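Local coordinates for meso-diaminopimelate dehydrogenase (Clostridium tetani, PDB 3WGY), which catalyses, in its natural form, the reversible NADP-dependent oxidative deamination of meso-2,6-diaminopimelate to L-2-amino-6-oxopimelate and ammonia, at residues K24-M29 / Y287-Y292; G97-H102 / L118-W123. The protein carries 6 engineered substitutions. All blocks are in the same frame, centred on the assembly; numbering follows the deposited sequence.

Contact 1 (K24-M29 / Y287-Y292); sequences KQNDDM and YSRAIY
R289 leaves its helix with CG trans to the backbone N, runs straight as far as CD, and then bends at chi3 (-61°), a bend that presents the NE and NH2 edge to N26 and D28. D28 answers with CG lodged between its own backbone N and carbonyl carbon (chi1 68°), which sets the carboxylate against the edge of the guanidinium. The result is a side-on, two-pronged salt bridge: NE of R289 to OD2 of D28 (2.9 Å) and NH2 of R289 to OD1 of D28 (2.9 Å). Both oxygens are met on their syn sides, and the two flat groups lie only 11° from coplanar. The other N-H of NH2 in R289 goes to OD1 of N26 (2.8 Å), within the guanidinium plane but tilted from the amide plane. An amide suits position 26 because its other end, ND2, reaches A22 O in the preceding helix. The flexible thioether chain of M29 lays its methyl over one guanidinium face near the rim, CE of M29 standing 3.5 Å from NH2 of R289, while R289 NH1 makes a weak bond to L313 O. A backbone bond from M29 N to N26 O (2.9 Å) closes a type I beta turn from N26 to M29. The turn ends the loop that leads from helix 14-23 into strand 29-36, within what is probably the first beta-alpha-beta unit of a Rossmann-type nucleotide-binding fold.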
ATOM      1  N   LYS B  24      11.914 -15.550 -14.111  1.00 45.74           N
ATOM      2  CA  LYS B  24      12.072 -15.327 -15.549  1.00 46.49           C
ATOM      3  C   LYS B  24      11.610 -13.923 -15.936  1.00 46.96           C
ATOM      4  O   LYS B  24      12.020 -13.391 -16.974  1.00 44.72           O
ATOM      5  CB  LYS B  24      11.273 -16.363 -16.348  1.00 47.47           C
ATOM      6  CG  LYS B  24      11.739 -17.806 -16.168  1.00 48.02           C
ATOM      7  CD  LYS B  24      10.832 -18.762 -16.935  1.00 49.62           C
ATOM      8  CE  LYS B  24      11.281 -20.206 -16.783  1.00 50.93           C
ATOM      9  NZ  LYS B  24      12.627 -20.437 -17.382  1.00 50.34           N
ATOM     10  N   GLN B  25      10.750 -13.332 -15.103  1.00 45.58           N
ATOM     11  CA  GLN B  25      10.238 -11.982 -15.340  1.00 45.29           C
ATOM     12  C   GLN B  25      11.173 -10.932 -14.735  1.00 45.35           C
ATOM     13  O   GLN B  25      10.874  -9.741 -14.769  1.00 46.64           O
ATOM     14  CB  GLN B  25       8.841 -11.806 -14.717  1.00 44.45           C
ATOM     15  CG  GLN B  25       7.779 -12.772 -15.213  1.00 44.03           C
ATOM     16  CD  GLN B  25       6.380 -12.403 -14.736  1.00 46.81           C
ATOM     17  OE1 GLN B  25       6.164 -12.111 -13.555  1.00 45.89           O
ATOM     18  NE2 GLN B  25       5.418 -12.425 -15.656  1.00 43.55           N
ATOM     19  N   ASN B  26      12.300 -11.376 -14.185  1.00 45.48           N
ATOM     20  CA  ASN B  26      13.251 -10.466 -13.555  1.00 45.13           C
ATOM     21  C   ASN B  26      14.662 -10.560 -14.129  1.00 46.44           C
ATOM     22  O   ASN B  26      15.490 -11.349 -13.669  1.00 46.85           O
ATOM     23  CB  ASN B  26      13.274 -10.728 -12.051  1.00 43.17           C
ATOM     24  CG  ASN B  26      11.940 -10.422 -11.389  1.00 43.72           C
ATOM     25  OD1 ASN B  26      11.729  -9.330 -10.858  1.00 42.34           O
ATOM     26  ND2 ASN B  26      11.027 -11.379 -11.436  1.00 41.98           N
ATOM     27  N   ASP B  27      14.927  -9.727 -15.127  1.00 46.92           N
ATOM     28  CA  ASP B  27      16.217  -9.688 -15.803  1.00 46.92           C
ATOM     29  C   ASP B  27      17.456  -9.569 -14.914  1.00 44.05           C
ATOM     30  O   ASP B  27      18.548  -9.937 -15.337  1.00 44.78           O
ATOM     31  CB  ASP B  27      16.225  -8.553 -16.831  1.00 50.19           C
ATOM     32  CG  ASP B  27      15.295  -8.821 -18.001  1.00 53.84           C
ATOM     33  OD1 ASP B  27      15.515  -9.827 -18.712  1.00 56.85           O
ATOM     34  OD2 ASP B  27      14.344  -8.034 -18.209  1.00 54.88           O
ATOM     35  N   ASP B  28      17.310  -9.060 -13.697  1.00 40.73           N
ATOM     36  CA  ASP B  28      18.473  -8.927 -12.820  1.00 38.98           C
ATOM     37  C   ASP B  28      18.703 -10.144 -11.922  1.00 39.35           C
ATOM     38  O   ASP B  28      19.594 -10.139 -11.064  1.00 38.76           O
ATOM     39  CB  ASP B  28      18.350  -7.662 -11.975  1.00 38.22           C
ATOM     40  CG  ASP B  28      17.230  -7.738 -10.957  1.00 39.14           C
ATOM     41  OD1 ASP B  28      16.201  -8.381 -11.244  1.00 35.12           O
ATOM     42  OD2 ASP B  28      17.384  -7.132  -9.874  1.00 40.96           O
ATOM     43  N   MET B  29      17.911 -11.190 -12.125  1.00 39.47           N
ATOM     44  CA  MET B  29      18.047 -12.404 -11.322  1.00 39.79           C
ATOM     45  C   MET B  29      18.354 -13.637 -12.152  1.00 39.09           C
ATOM     46  O   MET B  29      18.056 -13.699 -13.348  1.00 37.10           O
ATOM     47  CB  MET B  29      16.774 -12.669 -10.530  1.00 37.56           C
ATOM     48  CG  MET B  29      16.521 -11.688  -9.424  1.00 37.27           C
ATOM     49  SD  MET B  29      14.943 -12.064  -8.649  1.00 41.43           S
ATOM     50  CE  MET B  29      14.678 -10.562  -7.699  1.00 30.29           C
ATOM     51  N   TYR B 287      10.850  -9.549  -2.908  1.00 26.49           N
ATOM     52  CA  TYR B 287      11.494  -9.385  -1.615  1.00 28.96           C
ATOM     53  C   TYR B 287      12.901  -9.984  -1.591  1.00 31.51           C
ATOM     54  O   TYR B 287      13.716  -9.623  -0.744  1.00 31.58           O
ATOM     55  CB  TYR B 287      10.618  -9.970  -0.507  1.00 28.97           C
ATOM     56  CG  TYR B 287       9.663  -8.930   0.042  1.00 30.06           C
ATOM     57  CD1 TYR B 287      10.086  -8.012   1.006  1.00 27.21           C
ATOM     58  CD2 TYR B 287       8.379  -8.787  -0.483  1.00 28.87           C
ATOM     59  CE1 TYR B 287       9.260  -6.968   1.427  1.00 29.38           C
ATOM     60  CE2 TYR B 287       7.540  -7.745  -0.069  1.00 28.23           C
ATOM     61  CZ  TYR B 287       7.992  -6.836   0.880  1.00 29.78           C
ATOM     62  OH  TYR B 287       7.203  -5.768   1.244  1.00 28.49           O
ATOM     63  N   SER B 288      13.191 -10.878  -2.533  1.00 32.95           N
ATOM     64  CA  SER B 288      14.526 -11.463  -2.617  1.00 34.83           C
ATOM     65  C   SER B 288      15.486 -10.368  -3.042  1.00 34.22           C
ATOM     66  O   SER B 288      16.627 -10.322  -2.587  1.00 34.67           O
ATOM     67  CB  SER B 288      14.573 -12.597  -3.640  1.00 33.78           C
ATOM     68  OG  SER B 288      14.074 -13.787  -3.065  1.00 42.58           O
ATOM     69  N   ARG B 289      15.014  -9.487  -3.919  1.00 34.90           N
ATOM     70  CA  ARG B 289      15.837  -8.385  -4.389  1.00 32.35           C
ATOM     71  C   ARG B 289      16.185  -7.493  -3.205  1.00 33.94           C
ATOM     72  O   ARG B 289      17.314  -7.023  -3.086  1.00 32.30           O
ATOM     73  CB  ARG B 289      15.101  -7.559  -5.452  1.00 30.92           C
ATOM     74  CG  ARG B 289      15.927  -6.375  -5.958  1.00 29.03           C
ATOM     75  CD  ARG B 289      15.263  -5.625  -7.102  1.00 31.51           C
ATOM     76  NE  ARG B 289      15.041  -6.460  -8.282  1.00 29.81           N
ATOM     77  CZ  ARG B 289      13.890  -7.043  -8.588  1.00 30.29           C
ATOM     78  NH1 ARG B 289      12.828  -6.890  -7.802  1.00 32.36           N
ATOM     79  NH2 ARG B 289      13.803  -7.786  -9.681  1.00 30.62           N
ATOM     80  N   ALA B 290      15.207  -7.269  -2.329  1.00 33.68           N
ATOM     81  CA  ALA B 290      15.404  -6.426  -1.154  1.00 33.09           C
ATOM     82  C   ALA B 290      16.371  -7.038  -0.150  1.00 35.14           C
ATOM     83  O   ALA B 290      17.199  -6.333   0.429  1.00 33.30           O
ATOM     84  CB  ALA B 290      14.073  -6.157  -0.475  1.00 33.18           C
ATOM     85  N   ILE B 291      16.249  -8.344   0.077  1.00 34.51           N
ATOM     86  CA  ILE B 291      17.124  -9.021   1.027  1.00 35.20           C
ATOM     87  C   ILE B 291      18.552  -9.024   0.510  1.00 35.18           C
ATOM     88  O   ILE B 291      19.500  -8.848   1.276  1.00 35.29           O
ATOM     89  CB  ILE B 291      16.659 -10.464   1.279  1.00 35.33           C
ATOM     90  CG1 ILE B 291      15.265 -10.440   1.907  1.00 34.91           C
ATOM     91  CG2 ILE B 291      17.638 -11.177   2.194  1.00 35.45           C
ATOM     92  CD1 ILE B 291      15.151  -9.538   3.122  1.00 37.05           C
ATOM     93  N   TYR B 292      18.698  -9.225  -0.792  1.00 36.13           N
ATOM     94  CA  TYR B 292      20.011  -9.217  -1.414  1.00 38.40           C
ATOM     95  C   TYR B 292      20.650  -7.858  -1.145  1.00 39.37           C
ATOM     96  O   TYR B 292      21.800  -7.779  -0.721  1.00 39.36           O
ATOM     97  CB  TYR B 292      19.885  -9.448  -2.923  1.00 38.88           C
ATOM     98  CG  TYR B 292      21.155  -9.168  -3.699  1.00 42.25           C
ATOM     99  CD1 TYR B 292      21.448  -7.880  -4.159  1.00 44.77           C
ATOM    100  CD2 TYR B 292      22.074 -10.184  -3.955  1.00 44.72           C
ATOM    101  CE1 TYR B 292      22.631  -7.614  -4.854  1.00 45.59           C
ATOM    102  CE2 TYR B 292      23.255  -9.932  -4.646  1.00 46.44           C
ATOM    103  CZ  TYR B 292      23.531  -8.646  -5.093  1.00 47.84           C
ATOM    104  OH  TYR B 292      24.712  -8.398  -5.770  1.00 48.83           O
TER

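Contact 2 (G97-H102 / L118-W123); sequences GRIPQH and LISTGW
S120 OG, hydrogen-bonded to the carbonyl oxygen of F93, is pressed on by the side chain of I99: CD1 of I99 comes to 3.3 Å and CG1 of I99 to 3.4 Å from that oxygen. A small hydroxyl suits this place, since it meets a backbone acceptor while leaving room for the isoleucine tip. S120 has a left-handed helical backbone, and its N bonds OD1 of D91. The other carboxylate oxygen of D91 takes NE2 of H102, so one acidic residue links both sides. Histidine suits its place by giving D91 a ring nitrogen and I119 a flat edge: the H102 ring stacks with F93, and its CD2 lies 3.6 Å from CB of I119. Beta-branched I119 offers CG2 to that edge as well, and its chi1 of 74°, with CG1 between backbone N and carbonyl carbon, places CD1 4.2 Å from I99 O. L326 of the second subunit packs on both I99 and S120. No hydrogen bond passes directly from 97-102 to 118-123: the two meet through van der Waals contact, and the buried polar ends of H102 and S120 are satisfied by D91 and F93, making the segment that follows strand 88-90, ahead of 97-102, the polar link between them.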
ATOM      1  N   GLY B  97      -0.098 -16.696  14.699  1.00 47.08           N
ATOM      2  CA  GLY B  97       0.076 -16.905  16.124  1.00 48.12           C
ATOM      3  C   GLY B  97       1.478 -17.318  16.528  1.00 49.21           C
ATOM      4  O   GLY B  97       1.938 -16.983  17.617  1.00 51.18           O
ATOM      5  N   ARG B  98       2.170 -18.044  15.660  1.00 49.59           N
ATOM      6  CA  ARG B  98       3.519 -18.490  15.975  1.00 49.90           C
ATOM      7  C   ARG B  98       4.598 -17.605  15.355  1.00 49.16           C
ATOM      8  O   ARG B  98       5.782 -17.908  15.464  1.00 47.66           O
ATOM      9  CB  ARG B  98       3.712 -19.940  15.519  1.00 53.16           C
ATOM     10  CG  ARG B  98       2.914 -20.965  16.327  1.00 56.59           C
ATOM     11  CD  ARG B  98       3.471 -21.116  17.745  1.00 60.37           C
ATOM     12  NE  ARG B  98       4.180 -22.382  17.945  1.00 64.32           N
ATOM     13  CZ  ARG B  98       3.587 -23.575  17.997  1.00 66.19           C
ATOM     14  NH1 ARG B  98       4.309 -24.674  18.181  1.00 67.30           N
ATOM     15  NH2 ARG B  98       2.269 -23.673  17.872  1.00 66.56           N
ATOM     16  N   ILE B  99       4.192 -16.511  14.714  1.00 47.85           N
ATOM     17  CA  ILE B  99       5.150 -15.607  14.083  1.00 47.63           C
ATOM     18  C   ILE B  99       6.198 -15.048  15.053  1.00 47.28           C
ATOM     19  O   ILE B  99       7.391 -15.059  14.751  1.00 46.06           O
ATOM     20  CB  ILE B  99       4.421 -14.440  13.344  1.00 46.95           C
ATOM     21  CG1 ILE B  99       4.005 -14.905  11.947  1.00 46.63           C
ATOM     22  CG2 ILE B  99       5.324 -13.216  13.242  1.00 46.01           C
ATOM     23  CD1 ILE B  99       3.332 -13.836  11.097  1.00 47.57           C
ATOM     24  N   PRO B 100       5.771 -14.552  16.226  1.00 48.15           N
ATOM     25  CA  PRO B 100       6.739 -14.008  17.186  1.00 48.98           C
ATOM     26  C   PRO B 100       7.867 -14.994  17.478  1.00 49.45           C
ATOM     27  O   PRO B 100       9.038 -14.621  17.528  1.00 49.58           O
ATOM     28  CB  PRO B 100       5.881 -13.737  18.418  1.00 48.43           C
ATOM     29  CG  PRO B 100       4.572 -13.337  17.814  1.00 48.40           C
ATOM     30  CD  PRO B 100       4.393 -14.376  16.721  1.00 49.00           C
ATOM     31  N   GLN B 101       7.496 -16.256  17.662  1.00 50.15           N
ATOM     32  CA  GLN B 101       8.452 -17.315  17.962  1.00 50.99           C
ATOM     33  C   GLN B 101       9.350 -17.639  16.776  1.00 50.07           C
ATOM     34  O   GLN B 101      10.541 -17.904  16.946  1.00 49.64           O
ATOM     35  CB  GLN B 101       7.702 -18.576  18.394  1.00 53.32           C
ATOM     36  CG  GLN B 101       8.591 -19.729  18.820  1.00 57.28           C
ATOM     37  CD  GLN B 101       8.399 -20.961  17.956  1.00 59.56           C
ATOM     38  OE1 GLN B 101       8.503 -22.085  18.439  1.00 62.69           O
ATOM     39  NE2 GLN B 101       8.126 -20.753  16.667  1.00 60.85           N
ATOM     40  N   HIS B 102       8.775 -17.635  15.577  1.00 48.79           N
ATOM     41  CA  HIS B 102       9.541 -17.930  14.376  1.00 47.42           C
ATOM     42  C   HIS B 102      10.605 -16.856  14.214  1.00 47.53           C
ATOM     43  O   HIS B 102      11.744 -17.142  13.835  1.00 45.33           O
ATOM     44  CB  HIS B 102       8.617 -17.944  13.156  1.00 46.24           C
ATOM     45  CG  HIS B 102       9.309 -18.304  11.876  1.00 44.73           C
ATOM     46  ND1 HIS B 102       9.917 -19.528  11.677  1.00 44.85           N
ATOM     47  CD2 HIS B 102       9.472 -17.609  10.725  1.00 45.83           C
ATOM     48  CE1 HIS B 102      10.423 -19.570  10.458  1.00 43.98           C
ATOM     49  NE2 HIS B 102      10.169 -18.418   9.860  1.00 44.26           N
ATOM     50  N   LEU B 118      14.407 -13.017   5.960  1.00 37.87           N
ATOM     51  CA  LEU B 118      13.114 -12.350   5.874  1.00 36.13           C
ATOM     52  C   LEU B 118      12.029 -13.388   6.147  1.00 33.77           C
ATOM     53  O   LEU B 118      11.920 -14.383   5.436  1.00 34.96           O
ATOM     54  CB  LEU B 118      12.909 -11.747   4.482  1.00 32.77           C
ATOM     55  CG  LEU B 118      11.478 -11.279   4.204  1.00 33.04           C
ATOM     56  CD1 LEU B 118      11.084 -10.229   5.238  1.00 31.05           C
ATOM     57  CD2 LEU B 118      11.380 -10.715   2.781  1.00 32.11           C
ATOM     58  N   ILE B 119      11.240 -13.166   7.186  1.00 34.35           N
ATOM     59  CA  ILE B 119      10.173 -14.101   7.514  1.00 35.22           C
ATOM     60  C   ILE B 119       8.790 -13.505   7.256  1.00 35.14           C
ATOM     61  O   ILE B 119       8.616 -12.286   7.235  1.00 34.12           O
ATOM     62  CB  ILE B 119      10.211 -14.519   8.995  1.00 36.34           C
ATOM     63  CG1 ILE B 119       9.714 -13.366   9.866  1.00 38.13           C
ATOM     64  CG2 ILE B 119      11.643 -14.891   9.403  1.00 38.81           C
ATOM     65  CD1 ILE B 119       9.320 -13.782  11.259  1.00 39.96           C
ATOM     66  N   SER B 120       7.823 -14.391   7.043  1.00 34.18           N
ATOM     67  CA  SER B 120       6.432 -14.025   6.842  1.00 33.80           C
ATOM     68  C   SER B 120       6.074 -13.024   5.745  1.00 34.42           C
ATOM     69  O   SER B 120       5.317 -12.077   5.986  1.00 33.39           O
ATOM     70  CB  SER B 120       5.850 -13.539   8.172  1.00 34.93           C
ATOM     71  OG  SER B 120       5.989 -14.526   9.186  1.00 38.69           O
ATOM     72  N   THR B 121       6.603 -13.218   4.543  1.00 35.37           N
ATOM     73  CA  THR B 121       6.247 -12.329   3.445  1.00 37.04           C
ATOM     74  C   THR B 121       5.234 -13.076   2.564  1.00 36.46           C
ATOM     75  O   THR B 121       5.024 -14.280   2.738  1.00 37.65           O
ATOM     76  CB  THR B 121       7.490 -11.889   2.626  1.00 38.01           C
ATOM     77  OG1 THR B 121       7.106 -10.871   1.690  1.00 39.29           O
ATOM     78  CG2 THR B 121       8.093 -13.053   1.885  1.00 39.34           C
ATOM     79  N   GLY B 122       4.604 -12.359   1.639  1.00 36.69           N
ATOM     80  CA  GLY B 122       3.591 -12.943   0.770  1.00 34.89           C
ATOM     81  C   GLY B 122       2.452 -11.936   0.761  1.00 35.73           C
ATOM     82  O   GLY B 122       2.718 -10.744   0.964  1.00 36.31           O
ATOM     83  N   TRP B 123       1.206 -12.357   0.531  1.00 33.32           N
ATOM     84  CA  TRP B 123       0.135 -11.366   0.558  1.00 34.06           C
ATOM     85  C   TRP B 123      -0.465 -11.239   1.956  1.00 33.94           C
ATOM     86  O   TRP B 123      -0.851 -10.149   2.362  1.00 32.85           O
ATOM     87  CB  TRP B 123      -0.942 -11.603  -0.530  1.00 35.09           C
ATOM     88  CG  TRP B 123      -1.618 -12.952  -0.636  1.00 38.05           C
ATOM     89  CD1 TRP B 123      -1.090 -14.101  -1.158  1.00 38.78           C
ATOM     90  CD2 TRP B 123      -2.992 -13.247  -0.328  1.00 39.29           C
ATOM     91  NE1 TRP B 123      -2.053 -15.086  -1.203  1.00 40.51           N
ATOM     92  CE2 TRP B 123      -3.228 -14.591  -0.699  1.00 38.51           C
ATOM     93  CE3 TRP B 123      -4.046 -12.504   0.223  1.00 37.79           C
ATOM     94  CZ2 TRP B 123      -4.474 -15.210  -0.537  1.00 38.19           C
ATOM     95  CZ3 TRP B 123      -5.289 -13.123   0.382  1.00 37.88           C
ATOM     96  CH2 TRP B 123      -5.489 -14.461   0.002  1.00 35.25           C
TER

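Along the chain the order is 24-29, 97-102, 118-123 and 287-292, so contact 2 falls wholly between the halves of contact 1. Their centres are 21 Å apart, yet both belong to the domain built on the seven-stranded parallel sheet. Contact 1 lies where strand 29-36 begins; contact 2 lies just beyond the end of strand 116-118. Helix 276-296 bridges them: Y287 CD2 touches T121 OG1 at 3.3 Å, and I291 CD1 touches L118 CB at 3.4 Å. Between 118-123 and 287-292 the chain passes through residues 153-156, which line the 2-oxo-4-methylpentanoic acid pocket and include the engineered L154. Both segment pairs also border the second subunit, 24-29 through K24 and Q25, and contact 2 through I99 and S120.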